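Local coordinates for beta-N-acetylglucosaminidase-like protein Glycoside hydrolase family 20 (PDB 6YHH), which probably removes terminal N-acetylglucosamine units from chitin fragments, as a family 20 beta-N-acetylhexosaminidase of bacterial chitin metabolism, at residues Glu5-Met10 with Leu123-Ser128; Arg467-Ala472 with Lys489-Val494. All blocks are in the same frame, centred on the assembly; numbering follows the deposited sequence.

Contact 1 of 2, residues Glu5-Met10 with Leu123-Ser128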
ATOM      1  N   GLU A   5      32.891  11.491   2.880  1.00 24.49           N
ATOM      2  CA  GLU A   5      31.882  12.508   3.187  1.00 26.90           C
ATOM      3  C   GLU A   5      30.657  12.575   2.198  1.00 27.88           C
ATOM      4  O   GLU A   5      29.656  13.200   2.511  1.00 30.84           O
ATOM      5  CB  GLU A   5      32.577  13.898   3.260  1.00 29.54           C
ATOM      6  N   GLN A   6      30.731  11.952   1.030  1.00 25.07           N
ATOM      7  CA  GLN A   6      29.664  11.996   0.052  1.00 22.15           C
ATOM      8  C   GLN A   6      28.796  10.742   0.174  1.00 19.28           C
ATOM      9  O   GLN A   6      27.846  10.591  -0.585  1.00 22.37           O
ATOM     10  CB  GLN A   6      30.297  12.011  -1.334  1.00 25.64           C
ATOM     11  CG  GLN A   6      31.070  13.281  -1.583  1.00 34.82           C
ATOM     12  CD  GLN A   6      31.835  13.203  -2.892  1.00 40.26           C
ATOM     13  OE1 GLN A   6      32.960  12.742  -2.928  1.00 42.69           O
ATOM     14  NE2 GLN A   6      31.193  13.589  -3.973  1.00 46.36           N
ATOM     15  N   LEU A   7      29.182   9.812   1.045  1.00 13.62           N
ATOM     16  CA  LEU A   7      28.488   8.534   1.138  1.00 13.94           C
ATOM     17  C   LEU A   7      27.269   8.662   2.037  1.00 12.86           C
ATOM     18  O   LEU A   7      27.383   9.056   3.219  1.00 12.35           O
ATOM     19  CB  LEU A   7      29.409   7.397   1.626  1.00 15.32           C
ATOM     20  CG  LEU A   7      30.712   7.145   0.757  1.00 17.04           C
ATOM     21  CD1 LEU A   7      31.415   5.926   1.359  1.00 17.00           C
ATOM     22  CD2 LEU A   7      30.413   6.987  -0.727  1.00 19.00           C
ATOM     23  N   ASN A   8      26.145   8.167   1.519  1.00 11.77           N
ATOM     24  CA  ASN A   8      24.911   8.169   2.331  1.00 11.85           C
ATOM     25  C   ASN A   8      24.614   6.887   3.007  1.00 11.16           C
ATOM     26  O   ASN A   8      23.629   6.193   2.713  1.00 13.34           O
ATOM     27  CB  ASN A   8      23.768   8.725   1.498  1.00 11.43           C
ATOM     28  CG  ASN A   8      24.073  10.145   1.030  1.00 11.60           C
ATOM     29  OD1 ASN A   8      24.396  10.997   1.842  1.00 11.41           O
ATOM     30  ND2 ASN A   8      23.967  10.390  -0.280  1.00 13.04           N
ATOM     31  N   LEU A   9      25.483   6.552   3.981  1.00 11.66           N
ATOM     32  CA  LEU A   9      25.386   5.282   4.715  1.00 11.54           C
ATOM     33  C   LEU A   9      24.689   5.546   6.014  1.00 11.44           C
ATOM     34  O   LEU A   9      25.033   6.511   6.718  1.00 10.79           O
ATOM     35  CB  LEU A   9      26.761   4.656   5.027  1.00 11.94           C
ATOM     36  CG  LEU A   9      27.675   4.535   3.814  1.00 14.13           C
ATOM     37  CD1 LEU A   9      29.041   3.908   4.169  1.00 13.92           C
ATOM     38  CD2 LEU A   9      27.007   3.786   2.662  1.00 15.53           C
ATOM     39  N   MET A  10      23.753   4.679   6.436  1.00  9.94           N
ATOM     40  CA  MET A  10      23.037   4.892   7.679  1.00  9.98           C
ATOM     41  C   MET A  10      22.449   3.517   8.075  1.00  9.56           C
ATOM     42  O   MET A  10      21.755   2.907   7.257  1.00 10.22           O
ATOM     43  CB  MET A  10      21.884   5.882   7.574  1.00 10.10           C
ATOM     44  CG  MET A  10      21.291   6.215   8.922  1.00  9.64           C
ATOM     45  SD  MET A  10      19.977   7.482   8.847  1.00 10.37           S
ATOM     46  CE  MET A  10      20.831   8.882   8.118  1.00 11.16           C
ATOM     47  N   LEU A 123      25.812   2.126  -0.808  1.00 11.18           N
ATOM     48  CA  LEU A 123      27.027   2.585  -1.453  1.00 12.87           C
ATOM     49  C   LEU A 123      26.886   2.886  -2.920  1.00 13.33           C
ATOM     50  O   LEU A 123      27.771   3.514  -3.542  1.00 12.43           O
ATOM     51  CB  LEU A 123      28.144   1.527  -1.319  1.00 14.78           C
ATOM     52  CG  LEU A 123      29.143   1.461  -0.205  1.00 19.10           C
ATOM     53  CD1 LEU A 123      30.175   0.361  -0.609  1.00 20.87           C
ATOM     54  CD2 LEU A 123      29.857   2.816   0.056  1.00 16.31           C
ATOM     55  N   LEU A 124      25.779   2.448  -3.514  1.00 12.43           N
ATOM     56  CA  LEU A 124      25.493   2.704  -4.970  1.00 12.57           C
ATOM     57  C   LEU A 124      25.570   4.116  -5.335  1.00 12.76           C
ATOM     58  O   LEU A 124      24.948   4.993  -4.658  1.00 13.67           O
ATOM     59  CB  LEU A 124      24.127   2.135  -5.337  1.00 13.70           C
ATOM     60  CG  LEU A 124      23.811   2.152  -6.864  1.00 15.07           C
ATOM     61  CD1 LEU A 124      24.713   1.236  -7.633  1.00 16.19           C
ATOM     62  CD2 LEU A 124      22.305   1.869  -6.973  1.00 17.35           C
ATOM     63  N   GLN A 125      26.345   4.410  -6.370  1.00 11.90           N
ATOM     64  CA  GLN A 125      26.511   5.732  -6.926  1.00 13.65           C
ATOM     65  C   GLN A 125      26.140   5.684  -8.408  1.00 15.12           C
ATOM     66  O   GLN A 125      25.990   4.615  -9.002  1.00 13.43           O
ATOM     67  CB  GLN A 125      27.961   6.246  -6.782  1.00 13.79           C
ATOM     68  CG  GLN A 125      28.503   6.186  -5.360  1.00 15.08           C
ATOM     69  CD  GLN A 125      27.750   6.967  -4.338  1.00 18.11           C
ATOM     70  OE1 GLN A 125      27.527   6.479  -3.173  1.00 23.30           O
ATOM     71  NE2 GLN A 125      27.498   8.201  -4.637  1.00 20.03           N
ATOM     72  N   ASN A 126      26.033   6.869  -8.996  1.00 16.75           N
ATOM     73  CA  ASN A 126      25.889   6.973 -10.453  1.00 16.97           C
ATOM     74  C   ASN A 126      26.457   8.291 -10.928  1.00 18.66           C
ATOM     75  O   ASN A 126      26.609   9.222 -10.113  1.00 19.25           O
ATOM     76  CB  ASN A 126      24.411   6.834 -10.897  1.00 18.09           C
ATOM     77  CG  ASN A 126      23.484   7.838 -10.254  1.00 24.33           C
ATOM     78  OD1 ASN A 126      23.440   9.052 -10.696  1.00 22.30           O
ATOM     79  ND2 ASN A 126      22.567   7.312  -9.326  1.00 25.16           N
ATOM     80  N   ASP A 127      26.732   8.334 -12.210  1.00 16.34           N
ATOM     81  CA  ASP A 127      27.009   9.571 -12.909  1.00 18.70           C
ATOM     82  C   ASP A 127      25.790   9.789 -13.840  1.00 16.23           C
ATOM     83  O   ASP A 127      24.662   9.421 -13.454  1.00 17.15           O
ATOM     84  CB  ASP A 127      28.359   9.552 -13.621  1.00 19.02           C
ATOM     85  CG  ASP A 127      28.532   8.417 -14.612  1.00 20.61           C
ATOM     86  OD1 ASP A 127      27.614   7.761 -15.161  1.00 18.61           O
ATOM     87  OD2 ASP A 127      29.709   8.121 -14.906  1.00 23.70           O
ATOM     88  N   SER A 128      25.977  10.413 -15.006  1.00 16.32           N
ATOM     89  CA  SER A 128      24.784  10.590 -15.891  1.00 15.47           C
ATOM     90  C   SER A 128      24.340   9.356 -16.632  1.00 15.44           C
ATOM     91  O   SER A 128      23.223   9.342 -17.156  1.00 14.64           O
ATOM     92  CB  SER A 128      24.970  11.692 -16.912  1.00 14.90           C
ATOM     93  OG  SER A 128      25.947  11.281 -17.869  1.00 16.69           O
TER
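Leu-123 meets Leu-7 and Leu-9 through a single methyl group. Leu-123 CD2 lies 3.7 Å from Leu-7 CD1 and 4.0 Å from Leu-9 CD2, so one branch of one leucine serves two residues of the N-terminal segment, with the side chains meeting at a slant. Leu-9 CD2 is also 4.0 Å from the backbone N of Leu-123. Leu-7 uses its other branch, CD2, against the side chain of Gln-125, which runs at about a right angle to it and is bent at chi2. Both N-terminal leucines hold CG beside the backbone N (chi1 -57° for Leu-7 and -51° for Leu-9), which brings their branch ends to Leu-123. No hydrogen bond crosses the contact, and all three leucines are buried, forming a small apolar patch in the N-terminal domain 2 of the family 20 enzyme. Further out, the backbone of Gln-125 pairs with Tyr-132, Leu-123 packs on Ser-136, and Gln-122 NE2 is hydrogen-bonded to Met-10 O. The N-terminal loop preceding strand 15-19 is thereby laid against the junction where helix 110-123 passes into strand 125-126, beside strand 131-140, while Asn-8 and Met-10 touch helix 484-497.

Contact 2 of 2, residues Arg467-Ala472 with Lys489-Val494; sequences RTAAIA and KRLESV
Ala-469 is the first residue of segment 467-472 to touch the partner helix, and it does so chiefly through Leu-491. Its CB points toward that helix, and Ala-469 CB meets two methyl groups, Leu-491 CD1 at 3.9 Å and Val-494 CG1 at 4.1 Å, so this one methyl group is met by residues three positions apart. Leu-491 carries CG opposite its backbone N across the CA-CB bond (chi1 -170°), extending the branch that ends in CD1 across the gap; Val-494 directs CG1 the same way (chi1 173°). At Ala-470 the contact passes to the backbone, where Ala-470 N lies 4.3 Å from Leu-491 CD1, while the Ala-470 side chain also touches Val-420. Ile-471 packs on Ala-448 of strand 443-450 and on His-423 of helix 420-424. The axes of the two short segments approach to 10.2 Å and cross at 119°, consistent with a contact limited to a few residues. With Thr-468 and Ile-471 on Ala-448, the guanidinium group of Arg-467 bonded to the carbonyl oxygens of Ile-414, Tyr-418 and Arg-463, and Ala-469 on the partner helix, helix 467-476 lies between strand 443-450 of the catalytic TIM barrel and helix 484-497. Because the meeting atoms are chiefly alanine, leucine and valine methyls, with no hydrogen bond between the segments, cohesion here rests on van der Waals contact and the exclusion of water.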
ATOM      1  N   ARG A 467      12.220   9.266  10.744  1.00  8.83           N
ATOM      2  CA  ARG A 467      12.829   9.449  12.042  1.00  8.36           C
ATOM      3  C   ARG A 467      13.390   8.188  12.668  1.00  8.66           C
ATOM      4  O   ARG A 467      14.439   8.253  13.367  1.00  9.78           O
ATOM      5  CB  ARG A 467      11.948  10.212  13.047  1.00  8.69           C
ATOM      6  CG  ARG A 467      11.656  11.673  12.654  1.00  9.13           C
ATOM      7  CD  ARG A 467      10.723  12.486  13.556  1.00  9.39           C
ATOM      8  NE  ARG A 467       9.395  11.843  13.466  1.00  8.40           N
ATOM      9  CZ  ARG A 467       8.568  11.665  14.459  1.00  8.04           C
ATOM     10  NH1 ARG A 467       8.767  12.224  15.627  1.00  7.98           N
ATOM     11  NH2 ARG A 467       7.503  10.894  14.260  1.00  7.89           N
ATOM     12  N   THR A 468      12.742   7.043  12.490  1.00  7.92           N
ATOM     13  CA  THR A 468      13.245   5.815  13.048  1.00  8.17           C
ATOM     14  C   THR A 468      14.593   5.381  12.419  1.00  8.22           C
ATOM     15  O   THR A 468      15.338   4.639  13.022  1.00  8.97           O
ATOM     16  CB  THR A 468      12.165   4.743  12.994  1.00  8.93           C
ATOM     17  OG1 THR A 468      11.053   5.288  13.752  1.00  9.60           O
ATOM     18  CG2 THR A 468      12.642   3.434  13.578  1.00 10.69           C
ATOM     19  N   ALA A 469      14.876   5.901  11.223  1.00  8.41           N
ATOM     20  CA  ALA A 469      16.188   5.633  10.568  1.00  8.52           C
ATOM     21  C   ALA A 469      17.312   6.307  11.308  1.00  8.69           C
ATOM     22  O   ALA A 469      18.379   5.716  11.473  1.00  8.92           O
ATOM     23  CB  ALA A 469      16.155   5.928   9.091  1.00  7.95           C
ATOM     24  N   ALA A 470      17.066   7.519  11.841  1.00  8.67           N
ATOM     25  CA  ALA A 470      18.032   8.187  12.709  1.00  9.17           C
ATOM     26  C   ALA A 470      18.208   7.445  14.043  1.00  9.64           C
ATOM     27  O   ALA A 470      19.299   7.306  14.540  1.00  9.93           O
ATOM     28  CB  ALA A 470      17.652   9.643  12.895  1.00 10.07           C
ATOM     29  N   ILE A 471      17.101   6.913  14.593  1.00  8.31           N
ATOM     30  CA  ILE A 471      17.172   6.110  15.759  1.00  8.94           C
ATOM     31  C   ILE A 471      17.992   4.840  15.481  1.00  8.35           C
ATOM     32  O   ILE A 471      18.829   4.446  16.353  1.00  8.62           O
ATOM     33  CB  ILE A 471      15.778   5.791  16.310  1.00  8.43           C
ATOM     34  CG1 ILE A 471      15.138   7.090  16.788  1.00  9.24           C
ATOM     35  CG2 ILE A 471      15.814   4.742  17.422  1.00  8.56           C
ATOM     36  CD1 ILE A 471      13.658   6.948  17.125  1.00  9.01           C
ATOM     37  N   ALA A 472      17.808   4.224  14.324  1.00  8.07           N
ATOM     38  CA  ALA A 472      18.581   3.056  13.949  1.00  9.61           C
ATOM     39  C   ALA A 472      20.052   3.377  14.031  1.00  8.14           C
ATOM     40  O   ALA A 472      20.855   2.542  14.456  1.00  8.71           O
ATOM     41  CB  ALA A 472      18.190   2.522  12.581  1.00  9.68           C
ATOM     42  N   LYS A 489      21.583  15.200   6.092  1.00 11.47           N
ATOM     43  CA  LYS A 489      22.037  15.141   4.690  1.00 12.80           C
ATOM     44  C   LYS A 489      21.951  13.710   4.176  1.00 12.85           C
ATOM     45  O   LYS A 489      21.455  13.480   3.090  1.00 12.85           O
ATOM     46  CB  LYS A 489      23.458  15.712   4.505  1.00 14.75           C
ATOM     47  N   ARG A 490      22.354  12.743   4.996  1.00 11.56           N
ATOM     48  CA  ARG A 490      22.333  11.326   4.623  1.00 10.87           C
ATOM     49  C   ARG A 490      20.928  10.767   4.659  1.00 10.29           C
ATOM     50  O   ARG A 490      20.591   9.862   3.927  1.00 10.36           O
ATOM     51  CB  ARG A 490      23.250  10.486   5.557  1.00 11.58           C
ATOM     52  CG  ARG A 490      24.722  10.819   5.350  1.00 11.94           C
ATOM     53  CD  ARG A 490      25.658   9.969   6.235  1.00 12.81           C
ATOM     54  NE  ARG A 490      25.666  10.421   7.631  1.00 11.81           N
ATOM     55  CZ  ARG A 490      25.195   9.766   8.677  1.00 11.66           C
ATOM     56  NH1 ARG A 490      24.642   8.547   8.605  1.00 11.28           N
ATOM     57  NH2 ARG A 490      25.254  10.339   9.844  1.00 11.73           N
ATOM     58  N   LEU A 491      20.109  11.322   5.550  1.00  9.24           N
ATOM     59  CA  LEU A 491      18.751  10.736   5.766  1.00  9.16           C
ATOM     60  C   LEU A 491      17.869  10.857   4.521  1.00 10.36           C
ATOM     61  O   LEU A 491      16.964  10.036   4.307  1.00 10.36           O
ATOM     62  CB  LEU A 491      18.128  11.500   6.900  1.00  9.02           C
ATOM     63  CG  LEU A 491      16.838  10.937   7.469  1.00  9.74           C
ATOM     64  CD1 LEU A 491      17.060   9.612   8.112  1.00 10.49           C
ATOM     65  CD2 LEU A 491      16.234  11.890   8.501  1.00 10.81           C
ATOM     66  N   GLU A 492      18.085  11.890   3.711  1.00 11.04           N
ATOM     67  CA  GLU A 492      17.241  12.180   2.575  1.00 11.20           C
ATOM     68  C   GLU A 492      17.214  10.992   1.591  1.00 10.86           C
ATOM     69  O   GLU A 492      16.145  10.510   1.193  1.00  9.94           O
ATOM     70  CB  GLU A 492      17.641  13.425   1.822  1.00 13.82           C
ATOM     71  CG  GLU A 492      17.676  14.719   2.591  1.00 19.31           C
ATOM     72  CD  GLU A 492      17.976  15.917   1.678  1.00 28.78           C
ATOM     73  OE1 GLU A 492      18.431  15.683   0.453  1.00 30.24           O
ATOM     74  OE2 GLU A 492      17.743  17.086   2.189  1.00 34.35           O
ATOM     75  N   SER A 493      18.378  10.464   1.242  1.00 10.13           N
ATOM     76  CA  SER A 493      18.406   9.338   0.319  1.00  9.88           C
ATOM     77  C   SER A 493      17.983   8.025   0.969  1.00  8.70           C
ATOM     78  O   SER A 493      17.367   7.191   0.315  1.00  8.66           O
ATOM     79  CB  SER A 493      19.786   9.170  -0.348  1.00 11.43           C
ATOM     80  OG  SER A 493      20.768   8.898   0.604  1.00 12.21           O
ATOM     81  N   VAL A 494      18.282   7.853   2.241  1.00  8.83           N
ATOM     82  CA  VAL A 494      17.817   6.679   2.986  1.00  9.22           C
ATOM     83  C   VAL A 494      16.279   6.642   2.971  1.00  9.68           C
ATOM     84  O   VAL A 494      15.682   5.581   2.682  1.00  9.51           O
ATOM     85  CB  VAL A 494      18.365   6.761   4.435  1.00 10.75           C
ATOM     86  CG1 VAL A 494      17.782   5.659   5.292  1.00 12.22           C
ATOM     87  CG2 VAL A 494      19.896   6.639   4.466  1.00 11.91           C
TER

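From the N terminus, the chain first closes contact 1, where residues 5-10 meet residues 123-128 after passing through most of the mixed sheet of the N-terminal domain. It then runs through the catalytic barrel before contact 2 closes a much shorter loop, with only 16 residues between its segments. The two are in series, neither nested nor crossed, yet their centres are 14 Å apart and they touch. Arg-490 NH1 reaches Leu-9 O in a probable hydrogen bond and also forms a salt bridge with Glu-473, while Met-10 and Asn-8 pack against contact 2. Contact 2 joins helix 467-476, packed on barrel strand 443-450, to helix 484-497, which segment 5-10 in turn touches.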